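Local atomic coordinates of WipB (Legionella pneumophila, PDB entry 5NNY), a protein that acts as a translocated Ser/Thr phosphatase aimed at the host lysosomal nutrient-sensing machinery, this chain being its phosphatase domain. Residues 3-8 / 88-93; 82-87 / 116-121; 149-154 / 260-265. One frame throughout, in Å; residues are numbered along the deposited sequence.

Contact 1. Residues 3-8 / 88-93; sequences MTDISM and KKLIRL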
ATOM      1  N   MET A   3      -6.855 -19.477  11.125  1.00 74.61           N
ATOM      2  CA  MET A   3      -5.844 -20.158  10.320  1.00 66.84           C
ATOM      3  C   MET A   3      -4.654 -19.194  10.295  1.00 60.85           C
ATOM      4  O   MET A   3      -4.656 -18.170  10.989  1.00 57.96           O
ATOM      5  CB  MET A   3      -6.410 -20.553   8.941  1.00 66.33           C
ATOM      6  CG  MET A   3      -5.432 -21.101   7.848  1.00 70.91           C
ATOM      7  SD  MET A   3      -4.896 -22.833   7.968  1.00 76.61           S
ATOM      8  CE  MET A   3      -3.696 -22.984   6.650  1.00 63.54           C
ATOM      9  N   THR A   4      -3.629 -19.528   9.525  1.00 51.86           N
ATOM     10  CA  THR A   4      -2.414 -18.739   9.438  1.00 50.44           C
ATOM     11  C   THR A   4      -2.722 -17.335   8.912  1.00 48.82           C
ATOM     12  O   THR A   4      -3.756 -17.095   8.275  1.00 37.76           O
ATOM     13  CB  THR A   4      -1.420 -19.469   8.532  1.00 55.09           C
ATOM     14  OG1 THR A   4      -1.355 -20.846   8.933  1.00 56.50           O
ATOM     15  CG2 THR A   4      -0.023 -18.857   8.601  1.00 56.58           C
ATOM     16  N   ASP A   5      -1.827 -16.392   9.225  1.00 46.37           N
ATOM     17  CA  ASP A   5      -1.937 -15.042   8.689  1.00 40.47           C
ATOM     18  C   ASP A   5      -1.973 -15.097   7.166  1.00 42.33           C
ATOM     19  O   ASP A   5      -1.350 -15.956   6.539  1.00 46.21           O
ATOM     20  CB  ASP A   5      -0.753 -14.174   9.143  1.00 40.88           C
ATOM     21  CG  ASP A   5      -0.765 -13.852  10.641  1.00 47.87           C
ATOM     22  OD1 ASP A   5      -1.848 -13.831  11.262  1.00 47.56           O
ATOM     23  OD2 ASP A   5       0.328 -13.587  11.195  1.00 54.15           O
ATOM     24  N   ILE A   6      -2.726 -14.179   6.568  1.00 36.42           N
ATOM     25  CA  ILE A   6      -2.719 -13.982   5.125  1.00 40.38           C
ATOM     26  C   ILE A   6      -1.623 -12.981   4.830  1.00 36.20           C
ATOM     27  O   ILE A   6      -1.615 -11.883   5.395  1.00 33.85           O
ATOM     28  CB  ILE A   6      -4.067 -13.454   4.601  1.00 45.77           C
ATOM     29  CG1 ILE A   6      -5.235 -14.186   5.230  1.00 49.59           C
ATOM     30  CG2 ILE A   6      -4.146 -13.582   3.078  1.00 45.99           C
ATOM     31  CD1 ILE A   6      -5.172 -15.658   5.035  1.00 49.72           C
ATOM     32  N   SER A   7      -0.683 -13.364   3.982  1.00 32.32           N
ATOM     33  CA  SER A   7       0.290 -12.429   3.448  1.00 30.33           C
ATOM     34  C   SER A   7       0.111 -12.404   1.943  1.00 33.52           C
ATOM     35  O   SER A   7       0.273 -13.437   1.284  1.00 33.79           O
ATOM     36  CB  SER A   7       1.713 -12.833   3.825  1.00 38.35           C
ATOM     37  OG  SER A   7       1.889 -12.697   5.225  1.00 45.96           O
ATOM     38  N   MET A   8      -0.230 -11.229   1.407  1.00 24.38           N
ATOM     39  CA  MET A   8      -0.448 -11.047  -0.015  1.00 19.87           C
ATOM     40  C   MET A   8       0.808 -10.505  -0.670  1.00 25.72           C
ATOM     41  O   MET A   8       1.454  -9.605  -0.131  1.00 24.62           O
ATOM     42  CB  MET A   8      -1.595 -10.068  -0.263  1.00 16.39           C
ATOM     43  CG  MET A   8      -2.887 -10.481   0.370  1.00 29.93           C
ATOM     44  SD  MET A   8      -4.224  -9.603  -0.428  1.00 28.79           S
ATOM     45  CE  MET A   8      -5.616 -10.250   0.511  1.00 26.50           C
ATOM     46  N   LYS A  88     -10.920 -12.013  12.490  1.00 28.44           N
ATOM     47  CA  LYS A  88      -9.771 -12.410  13.296  1.00 33.89           C
ATOM     48  C   LYS A  88      -8.534 -12.704  12.464  1.00 33.66           C
ATOM     49  O   LYS A  88      -7.413 -12.440  12.908  1.00 44.17           O
ATOM     50  CB  LYS A  88     -10.130 -13.639  14.137  1.00 37.52           C
ATOM     51  CG  LYS A  88     -11.460 -13.498  14.859  1.00 44.06           C
ATOM     52  CD  LYS A  88     -11.754 -14.665  15.784  1.00 55.78           C
ATOM     53  CE  LYS A  88     -12.966 -14.361  16.660  1.00 60.94           C
ATOM     54  NZ  LYS A  88     -12.723 -13.113  17.447  1.00 61.23           N
ATOM     55  N   LYS A  89      -8.716 -13.251  11.269  1.00 26.49           N
ATOM     56  CA  LYS A  89      -7.596 -13.516  10.378  1.00 26.55           C
ATOM     57  C   LYS A  89      -6.894 -12.209  10.018  1.00 32.86           C
ATOM     58  O   LYS A  89      -7.521 -11.287   9.489  1.00 34.91           O
ATOM     59  CB  LYS A  89      -8.103 -14.195   9.106  1.00 34.46           C
ATOM     60  CG  LYS A  89      -7.773 -15.653   8.950  1.00 49.39           C
ATOM     61  CD  LYS A  89      -7.579 -15.990   7.479  1.00 47.69           C
ATOM     62  CE  LYS A  89      -7.936 -17.436   7.184  1.00 50.24           C
ATOM     63  NZ  LYS A  89      -7.274 -17.952   5.942  1.00 42.32           N
ATOM     64  N   LEU A  90      -5.592 -12.132  10.285  1.00 29.01           N
ATOM     65  CA  LEU A  90      -4.820 -10.956   9.893  1.00 28.30           C
ATOM     66  C   LEU A  90      -4.413 -11.032   8.425  1.00 30.43           C
ATOM     67  O   LEU A  90      -3.923 -12.065   7.956  1.00 27.98           O
ATOM     68  CB  LEU A  90      -3.577 -10.794  10.766  1.00 32.06           C
ATOM     69  CG  LEU A  90      -2.656  -9.635  10.333  1.00 33.18           C
ATOM     70  CD1 LEU A  90      -3.343  -8.297  10.514  1.00 29.00           C
ATOM     71  CD2 LEU A  90      -1.357  -9.650  11.093  1.00 26.30           C
ATOM     72  N   ILE A  91      -4.607  -9.921   7.711  1.00 31.25           N
ATOM     73  CA  ILE A  91      -4.258  -9.780   6.300  1.00 29.98           C
ATOM     74  C   ILE A  91      -3.093  -8.807   6.215  1.00 24.85           C
ATOM     75  O   ILE A  91      -3.225  -7.651   6.630  1.00 28.12           O
ATOM     76  CB  ILE A  91      -5.441  -9.244   5.477  1.00 35.75           C
ATOM     77  CG1 ILE A  91      -6.723 -10.009   5.814  1.00 38.81           C
ATOM     78  CG2 ILE A  91      -5.131  -9.314   4.004  1.00 33.77           C
ATOM     79  CD1 ILE A  91      -7.982  -9.162   5.673  1.00 39.99           C
ATOM     80  N   ARG A  92      -1.961  -9.255   5.682  1.00 22.25           N
ATOM     81  CA  ARG A  92      -0.812  -8.386   5.447  1.00 23.18           C
ATOM     82  C   ARG A  92      -0.655  -8.171   3.951  1.00 23.93           C
ATOM     83  O   ARG A  92      -0.495  -9.136   3.197  1.00 24.05           O
ATOM     84  CB  ARG A  92       0.483  -8.973   6.013  1.00 29.02           C
ATOM     85  CG  ARG A  92       0.592  -8.993   7.511  1.00 35.78           C
ATOM     86  CD  ARG A  92       2.016  -9.388   7.954  1.00 33.82           C
ATOM     87  NE  ARG A  92       2.149  -9.333   9.414  1.00 38.64           N
ATOM     88  CZ  ARG A  92       1.812 -10.326  10.220  1.00 38.65           C
ATOM     89  NH1 ARG A  92       1.332 -11.438   9.695  1.00 42.74           N
ATOM     90  NH2 ARG A  92       1.941 -10.205  11.539  1.00 52.25           N
ATOM     91  N   LEU A  93      -0.686  -6.909   3.527  1.00 21.75           N
ATOM     92  CA  LEU A  93      -0.396  -6.546   2.147  1.00 18.66           C
ATOM     93  C   LEU A  93       1.069  -6.122   2.033  1.00 25.05           C
ATOM     94  O   LEU A  93       1.468  -5.089   2.577  1.00 19.62           O
ATOM     95  CB  LEU A  93      -1.328  -5.425   1.685  1.00 18.44           C
ATOM     96  CG  LEU A  93      -2.781  -5.769   1.303  1.00 19.28           C
ATOM     97  CD1 LEU A  93      -3.579  -6.425   2.430  1.00 29.00           C
ATOM     98  CD2 LEU A  93      -3.530  -4.513   0.783  1.00 25.71           C
TER
HETATM   99  O   HOH W   1      -4.205 -14.697  11.497  1.00 37.94           O

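Contact 2. Residues 82-87 / 116-121; sequences IKIINT and YDQGAD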
ATOM      1  N   ILE A  82     -20.810  -6.972  -0.398  1.00 23.04           N
ATOM      2  CA  ILE A  82     -19.708  -7.779   0.107  1.00 25.24           C
ATOM      3  C   ILE A  82     -19.812  -7.806   1.626  1.00 24.76           C
ATOM      4  O   ILE A  82     -20.056  -6.769   2.257  1.00 28.20           O
ATOM      5  CB  ILE A  82     -18.354  -7.219  -0.357  1.00 25.97           C
ATOM      6  CG1 ILE A  82     -18.187  -7.433  -1.871  1.00 23.72           C
ATOM      7  CG2 ILE A  82     -17.215  -7.844   0.422  1.00 24.44           C
ATOM      8  CD1 ILE A  82     -16.943  -6.718  -2.480  1.00 18.86           C
ATOM      9  N   LYS A  83     -19.695  -8.993   2.208  1.00 25.36           N
ATOM     10  CA  LYS A  83     -19.728  -9.149   3.655  1.00 24.33           C
ATOM     11  C   LYS A  83     -18.404  -9.713   4.128  1.00 21.88           C
ATOM     12  O   LYS A  83     -17.908 -10.695   3.575  1.00 25.31           O
ATOM     13  CB  LYS A  83     -20.871 -10.065   4.107  1.00 27.80           C
ATOM     14  CG  LYS A  83     -21.374  -9.697   5.494  1.00 39.34           C
ATOM     15  CD  LYS A  83     -21.986 -10.868   6.222  1.00 48.36           C
ATOM     16  CE  LYS A  83     -22.328 -10.459   7.646  1.00 52.52           C
ATOM     17  NZ  LYS A  83     -21.319  -9.500   8.189  1.00 48.37           N
ATOM     18  N   ILE A  84     -17.838  -9.078   5.146  1.00 20.03           N
ATOM     19  CA  ILE A  84     -16.677  -9.619   5.836  1.00 20.53           C
ATOM     20  C   ILE A  84     -17.177 -10.703   6.781  1.00 24.15           C
ATOM     21  O   ILE A  84     -18.087 -10.463   7.585  1.00 25.60           O
ATOM     22  CB  ILE A  84     -15.911  -8.520   6.587  1.00 20.48           C
ATOM     23  CG1 ILE A  84     -14.982  -7.754   5.635  1.00 21.06           C
ATOM     24  CG2 ILE A  84     -15.073  -9.106   7.707  1.00 18.15           C
ATOM     25  CD1 ILE A  84     -15.684  -7.015   4.493  1.00 20.60           C
ATOM     26  N   ILE A  85     -16.637 -11.906   6.644  1.00 24.53           N
ATOM     27  CA  ILE A  85     -17.051 -13.055   7.446  1.00 29.08           C
ATOM     28  C   ILE A  85     -15.980 -13.505   8.420  1.00 29.76           C
ATOM     29  O   ILE A  85     -16.230 -14.433   9.203  1.00 25.36           O
ATOM     30  CB  ILE A  85     -17.467 -14.247   6.558  1.00 27.97           C
ATOM     31  CG1 ILE A  85     -16.274 -14.714   5.722  1.00 28.74           C
ATOM     32  CG2 ILE A  85     -18.611 -13.847   5.670  1.00 33.32           C
ATOM     33  CD1 ILE A  85     -16.548 -15.930   4.861  1.00 25.93           C
ATOM     34  N   ASN A  86     -14.794 -12.906   8.383  1.00 23.82           N
ATOM     35  CA  ASN A  86     -13.717 -13.243   9.302  1.00 29.27           C
ATOM     36  C   ASN A  86     -13.009 -11.962   9.704  1.00 28.27           C
ATOM     37  O   ASN A  86     -12.350 -11.326   8.872  1.00 26.41           O
ATOM     38  CB  ASN A  86     -12.725 -14.232   8.683  1.00 25.33           C
ATOM     39  CG  ASN A  86     -11.780 -14.834   9.718  1.00 24.20           C
ATOM     40  OD1 ASN A  86     -11.450 -14.189  10.707  1.00 29.01           O
ATOM     41  ND2 ASN A  86     -11.374 -16.074   9.508  1.00 30.70           N
ATOM     42  N   THR A  87     -13.149 -11.595  10.976  1.00 27.66           N
ATOM     43  CA  THR A  87     -12.524 -10.414  11.546  1.00 28.44           C
ATOM     44  C   THR A  87     -11.310 -10.744  12.402  1.00 33.48           C
ATOM     45  O   THR A  87     -10.718  -9.833  12.989  1.00 38.23           O
ATOM     46  CB  THR A  87     -13.547  -9.641  12.385  1.00 34.76           C
ATOM     47  OG1 THR A  87     -13.960 -10.464  13.484  1.00 28.19           O
ATOM     48  CG2 THR A  87     -14.763  -9.283  11.548  1.00 34.94           C
ATOM     49  N   TYR A 116     -12.310  -2.190   6.397  1.00 18.73           N
ATOM     50  CA  TYR A 116     -12.197  -1.442   7.645  1.00 22.48           C
ATOM     51  C   TYR A 116     -13.566  -1.282   8.313  1.00 28.26           C
ATOM     52  O   TYR A 116     -13.726  -1.553   9.513  1.00 24.49           O
ATOM     53  CB  TYR A 116     -11.540  -0.079   7.362  1.00 18.72           C
ATOM     54  CG  TYR A 116     -11.713   0.962   8.457  1.00 25.06           C
ATOM     55  CD1 TYR A 116     -10.937   0.919   9.608  1.00 32.00           C
ATOM     56  CD2 TYR A 116     -12.654   1.990   8.331  1.00 31.16           C
ATOM     57  CE1 TYR A 116     -11.085   1.866  10.605  1.00 31.93           C
ATOM     58  CE2 TYR A 116     -12.810   2.948   9.328  1.00 26.81           C
ATOM     59  CZ  TYR A 116     -12.016   2.876  10.461  1.00 35.77           C
ATOM     60  OH  TYR A 116     -12.151   3.810  11.466  1.00 47.19           O
ATOM     61  N   ASP A 117     -14.570  -0.859   7.541  1.00 21.61           N
ATOM     62  CA  ASP A 117     -15.885  -0.577   8.101  1.00 22.78           C
ATOM     63  C   ASP A 117     -16.530  -1.822   8.699  1.00 22.99           C
ATOM     64  O   ASP A 117     -17.330  -1.707   9.628  1.00 22.60           O
ATOM     65  CB  ASP A 117     -16.792   0.021   7.029  1.00 29.78           C
ATOM     66  CG  ASP A 117     -18.138   0.444   7.578  1.00 43.01           C
ATOM     67  OD1 ASP A 117     -18.159   1.264   8.522  1.00 46.73           O
ATOM     68  OD2 ASP A 117     -19.169  -0.038   7.063  1.00 45.23           O
ATOM     69  N   GLN A 118     -16.193  -3.007   8.199  1.00 23.77           N
ATOM     70  CA  GLN A 118     -16.760  -4.237   8.738  1.00 23.25           C
ATOM     71  C   GLN A 118     -15.814  -4.979   9.670  1.00 25.15           C
ATOM     72  O   GLN A 118     -16.086  -6.141  10.004  1.00 25.18           O
ATOM     73  CB  GLN A 118     -17.200  -5.150   7.589  1.00 22.15           C
ATOM     74  CG  GLN A 118     -18.265  -4.519   6.702  1.00 23.54           C
ATOM     75  CD  GLN A 118     -18.808  -5.494   5.689  1.00 29.75           C
ATOM     76  OE1 GLN A 118     -19.115  -6.649   6.018  1.00 23.60           O
ATOM     77  NE2 GLN A 118     -18.925  -5.046   4.437  1.00 25.49           N
ATOM     78  N   GLY A 119     -14.711  -4.354  10.077  1.00 28.35           N
ATOM     79  CA  GLY A 119     -13.900  -4.868  11.159  1.00 28.14           C
ATOM     80  C   GLY A 119     -12.848  -5.895  10.802  1.00 28.14           C
ATOM     81  O   GLY A 119     -12.377  -6.600  11.700  1.00 23.69           O
ATOM     82  N   ALA A 120     -12.456  -6.009   9.536  1.00 25.54           N
ATOM     83  CA  ALA A 120     -11.375  -6.917   9.188  1.00 28.21           C
ATOM     84  C   ALA A 120     -10.044  -6.377   9.705  1.00 25.96           C
ATOM     85  O   ALA A 120      -9.866  -5.174   9.903  1.00 24.17           O
ATOM     86  CB  ALA A 120     -11.310  -7.142   7.673  1.00 27.84           C
ATOM     87  N   ASP A 121      -9.128  -7.290   9.981  1.00 26.66           N
ATOM     88  CA  ASP A 121      -7.809  -6.948  10.491  1.00 25.91           C
ATOM     89  C   ASP A 121      -6.823  -6.976   9.329  1.00 22.99           C
ATOM     90  O   ASP A 121      -6.616  -8.030   8.727  1.00 27.22           O
ATOM     91  CB  ASP A 121      -7.400  -7.932  11.587  1.00 26.07           C
ATOM     92  CG  ASP A 121      -6.160  -7.484  12.340  1.00 43.82           C
ATOM     93  OD1 ASP A 121      -5.774  -6.302  12.224  1.00 43.42           O
ATOM     94  OD2 ASP A 121      -5.571  -8.328  13.051  1.00 47.45           O
TER
HETATM   95  O   HOH W   2      -9.789 -10.114   9.117  1.00 27.06           O

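Contact 3. Residues 149-154 / 260-265; sequences AKRLGN and YTHDMM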
ATOM      1  N   ALA A 149       1.644  14.014  -8.069  1.00 17.47           N
ATOM      2  CA  ALA A 149       2.946  13.596  -7.570  1.00 17.82           C
ATOM      3  C   ALA A 149       3.888  13.464  -8.750  1.00 25.38           C
ATOM      4  O   ALA A 149       4.191  12.353  -9.186  1.00 22.80           O
ATOM      5  CB  ALA A 149       2.835  12.277  -6.794  1.00 19.06           C
ATOM      6  N   LYS A 150       4.327  14.597  -9.296  1.00 21.83           N
ATOM      7  CA  LYS A 150       5.005  14.571 -10.587  1.00 26.64           C
ATOM      8  C   LYS A 150       6.374  13.901 -10.505  1.00 22.46           C
ATOM      9  O   LYS A 150       6.724  13.089 -11.369  1.00 27.23           O
ATOM     10  CB  LYS A 150       5.125  15.989 -11.137  1.00 29.86           C
ATOM     11  CG  LYS A 150       5.552  16.032 -12.591  1.00 41.13           C
ATOM     12  CD  LYS A 150       5.459  17.445 -13.144  1.00 43.03           C
ATOM     13  CE  LYS A 150       6.304  18.424 -12.329  1.00 47.78           C
ATOM     14  NZ  LYS A 150       7.721  17.955 -12.188  1.00 50.98           N
ATOM     15  N   ARG A 151       7.157  14.203  -9.463  1.00 22.39           N
ATOM     16  CA  ARG A 151       8.515  13.663  -9.380  1.00 24.15           C
ATOM     17  C   ARG A 151       8.494  12.166  -9.077  1.00 25.77           C
ATOM     18  O   ARG A 151       9.227  11.384  -9.693  1.00 25.66           O
ATOM     19  CB  ARG A 151       9.345  14.423  -8.332  1.00 36.61           C
ATOM     20  CG  ARG A 151       9.330  15.960  -8.443  1.00 43.91           C
ATOM     21  CD  ARG A 151      10.728  16.609  -8.432  1.00 49.94           C
ATOM     22  NE  ARG A 151      11.439  16.565  -7.144  1.00 54.33           N
ATOM     23  CZ  ARG A 151      11.432  17.535  -6.226  1.00 53.16           C
ATOM     24  NH1 ARG A 151      12.138  17.392  -5.105  1.00 49.28           N
ATOM     25  NH2 ARG A 151      10.723  18.641  -6.415  1.00 55.77           N
ATOM     26  N   LEU A 152       7.646  11.738  -8.136  1.00 19.93           N
ATOM     27  CA  LEU A 152       7.508  10.307  -7.888  1.00 16.64           C
ATOM     28  C   LEU A 152       6.970   9.569  -9.108  1.00 19.89           C
ATOM     29  O   LEU A 152       7.361   8.427  -9.366  1.00 25.13           O
ATOM     30  CB  LEU A 152       6.606  10.074  -6.682  1.00 17.14           C
ATOM     31  CG  LEU A 152       7.236  10.564  -5.379  1.00 15.56           C
ATOM     32  CD1 LEU A 152       6.268  10.307  -4.228  1.00 18.62           C
ATOM     33  CD2 LEU A 152       8.588   9.851  -5.152  1.00 21.04           C
ATOM     34  N   GLY A 153       6.078  10.197  -9.870  1.00 22.12           N
ATOM     35  CA  GLY A 153       5.564   9.568 -11.073  1.00 20.21           C
ATOM     36  C   GLY A 153       6.608   9.360 -12.150  1.00 24.91           C
ATOM     37  O   GLY A 153       6.381   8.564 -13.070  1.00 27.09           O
ATOM     38  N   ASN A 154       7.735  10.074 -12.064  1.00 22.84           N
ATOM     39  CA  ASN A 154       8.830   9.907 -13.012  1.00 24.40           C
ATOM     40  C   ASN A 154       9.574   8.590 -12.828  1.00 26.23           C
ATOM     41  O   ASN A 154      10.341   8.202 -13.718  1.00 25.96           O
ATOM     42  CB  ASN A 154       9.854  11.037 -12.872  1.00 28.64           C
ATOM     43  CG  ASN A 154       9.372  12.350 -13.426  1.00 33.61           C
ATOM     44  OD1 ASN A 154       8.440  12.402 -14.232  1.00 33.71           O
ATOM     45  ND2 ASN A 154      10.022  13.437 -13.006  1.00 29.13           N
ATOM     46  N   TYR A 260      11.706  11.609   3.514  1.00 19.92           N
ATOM     47  CA  TYR A 260      12.559  11.340   2.361  1.00 21.04           C
ATOM     48  C   TYR A 260      12.617  12.618   1.532  1.00 17.89           C
ATOM     49  O   TYR A 260      11.753  13.492   1.646  1.00 22.61           O
ATOM     50  CB  TYR A 260      12.020  10.177   1.505  1.00 18.99           C
ATOM     51  CG  TYR A 260      10.615  10.467   0.979  1.00 21.94           C
ATOM     52  CD1 TYR A 260      10.431  11.197  -0.192  1.00 22.04           C
ATOM     53  CD2 TYR A 260       9.474  10.017   1.661  1.00 20.49           C
ATOM     54  CE1 TYR A 260       9.158  11.487  -0.685  1.00 22.59           C
ATOM     55  CE2 TYR A 260       8.190  10.294   1.169  1.00 20.24           C
ATOM     56  CZ  TYR A 260       8.043  11.033   0.005  1.00 22.25           C
ATOM     57  OH  TYR A 260       6.785  11.315  -0.491  1.00 25.40           O
ATOM     58  N   THR A 261      13.605  12.697   0.649  1.00 17.20           N
ATOM     59  CA  THR A 261      13.592  13.723  -0.389  1.00 22.30           C
ATOM     60  C   THR A 261      13.551  13.034  -1.746  1.00 19.79           C
ATOM     61  O   THR A 261      13.834  11.841  -1.864  1.00 19.46           O
ATOM     62  CB  THR A 261      14.803  14.659  -0.266  1.00 26.40           C
ATOM     63  OG1 THR A 261      16.000  13.906  -0.431  1.00 23.64           O
ATOM     64  CG2 THR A 261      14.828  15.319   1.099  1.00 25.98           C
ATOM     65  N   HIS A 262      13.156  13.782  -2.779  1.00 21.48           N
ATOM     66  CA  HIS A 262      12.939  13.129  -4.065  1.00 23.61           C
ATOM     67  C   HIS A 262      14.245  12.636  -4.685  1.00 20.75           C
ATOM     68  O   HIS A 262      14.238  11.662  -5.441  1.00 17.41           O
ATOM     69  CB  HIS A 262      12.180  14.060  -5.011  1.00 19.22           C
ATOM     70  CG  HIS A 262      10.744  14.262  -4.614  1.00 26.71           C
ATOM     71  ND1 HIS A 262      10.225  15.490  -4.259  1.00 29.33           N
ATOM     72  CD2 HIS A 262       9.726  13.379  -4.490  1.00 26.19           C
ATOM     73  CE1 HIS A 262       8.944  15.358  -3.955  1.00 27.60           C
ATOM     74  NE2 HIS A 262       8.618  14.085  -4.082  1.00 23.10           N
ATOM     75  N   ASP A 263      15.373  13.267  -4.368  1.00 19.85           N
ATOM     76  CA  ASP A 263      16.643  12.757  -4.884  1.00 22.04           C
ATOM     77  C   ASP A 263      16.921  11.350  -4.350  1.00 23.22           C
ATOM     78  O   ASP A 263      17.515  10.509  -5.040  1.00 20.54           O
ATOM     79  CB  ASP A 263      17.784  13.723  -4.541  1.00 22.02           C
ATOM     80  CG  ASP A 263      17.964  13.929  -3.044  1.00 24.57           C
ATOM     81  OD1 ASP A 263      17.201  14.719  -2.439  1.00 27.16           O
ATOM     82  OD2 ASP A 263      18.883  13.300  -2.462  1.00 19.94           O
ATOM     83  N   MET A 264      16.504  11.083  -3.110  1.00 17.53           N
ATOM     84  CA  MET A 264      16.649   9.734  -2.559  1.00 18.51           C
ATOM     85  C   MET A 264      15.851   8.727  -3.369  1.00 21.06           C
ATOM     86  O   MET A 264      16.265   7.577  -3.537  1.00 19.79           O
ATOM     87  CB  MET A 264      16.193   9.700  -1.103  1.00 17.72           C
ATOM     88  CG  MET A 264      16.967  10.558  -0.149  1.00 19.35           C
ATOM     89  SD  MET A 264      16.101  10.485   1.420  1.00 22.72           S
ATOM     90  CE  MET A 264      16.815  11.837   2.342  1.00 22.24           C
ATOM     91  N   MET A 265      14.691   9.135  -3.868  1.00 19.17           N
ATOM     92  CA  MET A 265      13.835   8.188  -4.580  1.00 21.39           C
ATOM     93  C   MET A 265      14.336   7.949  -6.001  1.00 14.62           C
ATOM     94  O   MET A 265      14.221   6.834  -6.530  1.00 20.07           O
ATOM     95  CB  MET A 265      12.382   8.698  -4.571  1.00 18.70           C
ATOM     96  CG  MET A 265      11.858   8.924  -3.158  1.00 20.41           C
ATOM     97  SD  MET A 265      11.998   7.432  -2.146  1.00 23.43           S
ATOM     98  CE  MET A 265      10.460   6.606  -2.558  1.00 44.84           C
TER

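Contact 1. Residues 3-8 / 88-93
The carbonyl oxygen of Ile-6 is met twice by the neighbouring strand: Arg-92 N donates to Ile-6 O at 2.7 Å, and the CA-H of Ile-91 comes close to the same oxygen in a weaker contact. On either side of it, Ile-6 N donates to Leu-90 O and Met-8 N to Arg-92 O, each at 2.8 Å. This parallel ladder pairs Ile-6 with Ile-91, Ser-7 with Arg-92 and Met-8 with Leu-93, and the two strands run only 17° apart. Strand 6-8 is the edge of a mixed sheet and strand 90-93 its neighbour; in calcineurin-like phosphoesterases such parallel strands lead at their C-terminal ends into loops that carry the metal-binding motifs.

The side chains divide between two faces. On the face of Ser-7, the Arg-92 chain runs extended from CG to NE and brings NH1 to Asp-5 OD2 at 2.8 Å, a nearly straight salt bridge (170°). The oxygen lies in the guanidinium plane, yet the nitrogen meets the carboxylate from above, the two planes being 63° apart. Leu-90 CD2 sits over the centre of one guanidinium face, while Glu-123 takes NE in a second salt bridge, which should fix the group's rotation. Asp-5 OD1 accepts from a water, which in turn accepts from Leu-90 N at 3.2 Å.

On the other face, Met-8 and Ile-91 lie side by side, with CE of Met-8 3.6 Å from CG2 of Ile-91; Met-8 also packs on Phe-18, Ile-21 and Leu-22 of helix 15-24, and Ile-91 on Ile-27. The long chain of Lys-89 crosses Ile-6 tightly, its CD 3.4 Å from Ile-6 CD1, and Lys-89 NZ is hydrogen-bonded to the backbone carbonyl of Gln-25.

Contact 2. Residues 82-87 / 116-121
The side-chain amide of Gln-118 bonds to the backbone on both sides of Lys-83. Its NE2 donates to Ile-82 O at 3.0 Å, almost straight (176°) and within the amide plane, while its OE1 accepts from Ile-84 N at 2.9 Å. That N-H reaches OE1 from above the amide plane, 47° out of it. The amide thus uses both its donor and its acceptor on one edge of the strand, though not in a flat, strand-like pairing. With CG beside the backbone N (chi1 -61°) and the chain extended beyond it, Gln-118 crosses Ile-84 at a slant, with Ile-84 CD1 3.7 Å from the amide carbon CD and Ile-84 CB equally close to Gln-118 CB.

Further along, Thr-87 rests its CB against Gly-119 O at 3.3 Å, and a water links Asn-86 O to Asp-121 N. Gln-118 sits at the helix end, in a Schellman motif that probably sets its position: Gly-119 N, at positive phi, bonds back to Tyr-116 O and Ala-120 N to Leu-115 O.

The other edge of strand 83-84 pairs antiparallel with strand 28-29, so the short strand is held between that partner and the end of helix 105-117, with Ile-84 also packing on Leu-115.

Contact 3. Residues 149-154 / 260-265
The imidazole of His-262 is lined on one face by Arg-151 and at its edge by Leu-152. Arg-151 CB stands over the ring in a CH-pi contact, 4.1 Å from the centroid and 15° off the normal, while Leu-152 CD2 lies in the ring plane, 3.8 Å from His-262 CD2. The Arg-151 chain, bent at chi2 and chi3, then curls round the ring so that ND1 comes over one face of the guanidinium. The two flat groups stand 73° apart. NH1 lies in the ring plane, at the edge, 2.8 Å from ND1, but the angle is too poor for a hydrogen bond.

Leu-152 is the apolar centre. Its CD2 also packs on Met-265 CG at 3.9 Å, and its CD1 comes as near to Tyr-260 OH, the leucine and tyrosine side chains approaching from opposite directions. Glu-135 OE2 is hydrogen-bonded to both His-262 NE2 and Tyr-260 OH, which should limit the rotation of the imidazole and steady the phenol.

The short, irregular helix 150-153 is thereby joined to the first turn of helix 262-270. Helix 128-138 supplies Glu-135 and also packs against Leu-152, while Met-265 continues onto Ala-282 and Trp-286 of helix 280-286.

In the fold
Contacts 1 and 2 adjoin, their centres 13 Å apart, and their segments alternate along the chain. Strand 90-93 joins them: its one edge pairs with strand 6-8, and on its other Ile-91 N lies 2.9 Å from Asp-121 O, a probable hydrogen bond that continues the sheet towards strand 121-125. Contact 3 is separate, on the opposite side of the chain's centre, with its own centre 31 Å from that of contact 1 and 34 Å from that of contact 2; its nearest atoms stay about 16 Å and 23 Å away. As in the family, the active site probably lies beyond the C-terminal ends of the strands in contact 1, whereas contact 2 belongs to their opposite end.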